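Local coordinates for protein N-acetylmuramoyl-L-alanine amidase AmiD (Escherichia coli, PDB 3D2Y) that cleaves, with the help of a catalytic zinc ion, the amide link between N-acetylmuramoyl residues and L-amino acids in cell-wall glycopeptides, at residues A[204-209]-A[246-251]. Residues are numbered along the deposited sequence; the frame is centred on the assembly and turned at random.
Sequences LELLAR and ETQAIA
Ala251 turns its methyl toward helix 200-210 and is met there by two neighbouring leucines. Its CB lies 4.1 Å from CB of Leu206, so at this point the approach is made at the root of the leucine, while from Leu207 it is the branch end that arrives, CD2 standing 3.9 Å from the same methyl. Leu207 sets out along the flank of its helix and reaches across only with that branch; its other side-chain partners include Phe230 of helix 220-234, which also touches Thr247 and Ile250. The two segments run in roughly the same direction, 33° apart, with their axes 9.8 Å from each other at the closest approach. This is apolar helix-helix packing within the all-helical C-terminal part of the chain, away from the zinc site of the amidase fold. Leu206 has CG anti to its carbonyl carbon (chi1 -64°), and chi2 (179°) extends the CD1 branch onward toward Gln248, where Leu206 CD1 lies 4.0 Å from Gln248 CG. The glutamine, extended beyond CG, passes obliquely by the leucine, meeting it most closely through its CG methylene; OE1 is hydrogen-bonded to Arg192. Further along helix 245-258, Leu206 also touches Glu252 and Leu255.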
loop_
_atom_site.group_PDB
_atom_site.type_symbol
_atom_site.label_atom_id
_atom_site.label_comp_id
_atom_site.label_asym_id
_atom_site.label_seq_id
_atom_site.Cartn_x
_atom_site.Cartn_y
_atom_site.Cartn_z
ATOM N N LEU A 204 -0.424 -1.533 -19.595
ATOM C CA LEU A 204 0.787 -1.182 -18.830
ATOM C C LEU A 204 1.099 0.323 -18.765
ATOM O O LEU A 204 1.585 0.826 -17.746
ATOM C CB LEU A 204 1.980 -1.954 -19.326
ATOM C CG LEU A 204 1.893 -3.465 -19.116
ATOM C CD1 LEU A 204 2.868 -4.074 -20.070
ATOM C CD2 LEU A 204 2.236 -3.826 -17.709
ATOM N N GLU A 205 0.816 1.041 -19.839
ATOM C CA GLU A 205 0.943 2.474 -19.793
ATOM C C GLU A 205 0.093 3.066 -18.673
ATOM O O GLU A 205 0.589 3.861 -17.877
ATOM C CB GLU A 205 0.617 3.126 -21.144
ATOM C CG GLU A 205 0.598 4.653 -21.047
ATOM C CD GLU A 205 0.122 5.344 -22.316
ATOM O OE1 GLU A 205 0.257 4.764 -23.422
ATOM O OE2 GLU A 205 -0.381 6.478 -22.206
ATOM N N LEU A 206 -1.181 2.675 -18.621
ATOM C CA LEU A 206 -2.110 3.157 -17.612
ATOM C C LEU A 206 -1.598 2.813 -16.188
ATOM O O LEU A 206 -1.639 3.637 -15.284
ATOM C CB LEU A 206 -3.506 2.526 -17.806
ATOM C CG LEU A 206 -4.228 2.902 -19.122
ATOM C CD1 LEU A 206 -5.554 2.170 -19.151
ATOM C CD2 LEU A 206 -4.477 4.412 -19.316
ATOM N N LEU A 207 -1.134 1.583 -16.007
ATOM C CA LEU A 207 -0.624 1.178 -14.700
ATOM C C LEU A 207 0.609 1.961 -14.301
ATOM O O LEU A 207 0.723 2.409 -13.138
ATOM C CB LEU A 207 -0.365 -0.339 -14.657
ATOM C CG LEU A 207 -1.606 -1.166 -14.972
ATOM C CD1 LEU A 207 -1.278 -2.657 -14.717
ATOM C CD2 LEU A 207 -2.839 -0.708 -14.174
ATOM N N ALA A 208 1.494 2.194 -15.281
ATOM C CA ALA A 208 2.672 3.024 -15.074
ATOM C C ALA A 208 2.252 4.378 -14.546
ATOM O O ALA A 208 2.809 4.876 -13.572
ATOM C CB ALA A 208 3.476 3.201 -16.393
ATOM N N ARG A 209 1.278 4.994 -15.213
ATOM C CA ARG A 209 0.871 6.340 -14.861
ATOM C C ARG A 209 0.137 6.410 -13.529
ATOM O O ARG A 209 0.244 7.422 -12.834
ATOM C CB ARG A 209 0.011 6.974 -15.953
ATOM C CG ARG A 209 0.702 7.175 -17.334
ATOM C CD ARG A 209 1.795 8.264 -17.383
ATOM N NE ARG A 209 3.008 7.907 -16.646
ATOM C CZ ARG A 209 4.008 7.138 -17.102
ATOM N NH1 ARG A 209 4.005 6.643 -18.331
ATOM N NH2 ARG A 209 5.033 6.874 -16.312
ATOM N N GLU A 246 -12.068 -5.365 -18.061
ATOM C CA GLU A 246 -12.410 -4.954 -16.691
ATOM C C GLU A 246 -11.215 -4.305 -15.973
ATOM O O GLU A 246 -11.340 -3.209 -15.355
ATOM C CB GLU A 246 -12.931 -6.142 -15.873
ATOM C CG GLU A 246 -13.264 -5.766 -14.425
ATOM C CD GLU A 246 -13.879 -6.910 -13.637
ATOM O OE1 GLU A 246 -14.599 -6.628 -12.664
ATOM O OE2 GLU A 246 -13.655 -8.075 -14.001
ATOM N N THR A 247 -10.057 -4.974 -16.064
ATOM C CA THR A 247 -8.803 -4.456 -15.529
ATOM C C THR A 247 -8.456 -3.049 -16.089
ATOM O O THR A 247 -8.159 -2.121 -15.313
ATOM C CB THR A 247 -7.609 -5.429 -15.766
ATOM O OG1 THR A 247 -7.916 -6.704 -15.211
ATOM C CG2 THR A 247 -6.378 -4.937 -15.075
ATOM N N GLN A 248 -8.503 -2.907 -17.415
ATOM C CA GLN A 248 -8.311 -1.637 -18.060
ATOM C C GLN A 248 -9.314 -0.566 -17.576
ATOM O O GLN A 248 -8.915 0.565 -17.297
ATOM C CB GLN A 248 -8.407 -1.790 -19.583
ATOM C CG GLN A 248 -8.277 -0.473 -20.304
ATOM C CD GLN A 248 -8.454 -0.559 -21.808
ATOM O OE1 GLN A 248 -9.366 -1.218 -22.314
ATOM N NE2 GLN A 248 -7.586 0.152 -22.533
ATOM N N ALA A 249 -10.602 -0.907 -17.495
ATOM C CA ALA A 249 -11.646 0.052 -17.092
ATOM C C ALA A 249 -11.428 0.559 -15.668
ATOM O O ALA A 249 -11.643 1.740 -15.372
ATOM C CB ALA A 249 -13.023 -0.557 -17.218
ATOM N N ILE A 250 -10.971 -0.336 -14.803
ATOM C CA ILE A 250 -10.662 0.005 -13.411
ATOM C C ILE A 250 -9.519 1.004 -13.358
ATOM O O ILE A 250 -9.623 2.044 -12.670
ATOM C CB ILE A 250 -10.392 -1.281 -12.595
ATOM C CG1 ILE A 250 -11.735 -2.039 -12.397
ATOM C CG2 ILE A 250 -9.714 -0.965 -11.245
ATOM C CD1 ILE A 250 -11.559 -3.464 -11.831
ATOM N N ALA A 251 -8.453 0.706 -14.115
ATOM C CA ALA A 251 -7.285 1.573 -14.235
ATOM C C ALA A 251 -7.706 2.938 -14.760
ATOM O O ALA A 251 -7.268 3.955 -14.229
ATOM C CB ALA A 251 -6.242 0.945 -15.177
#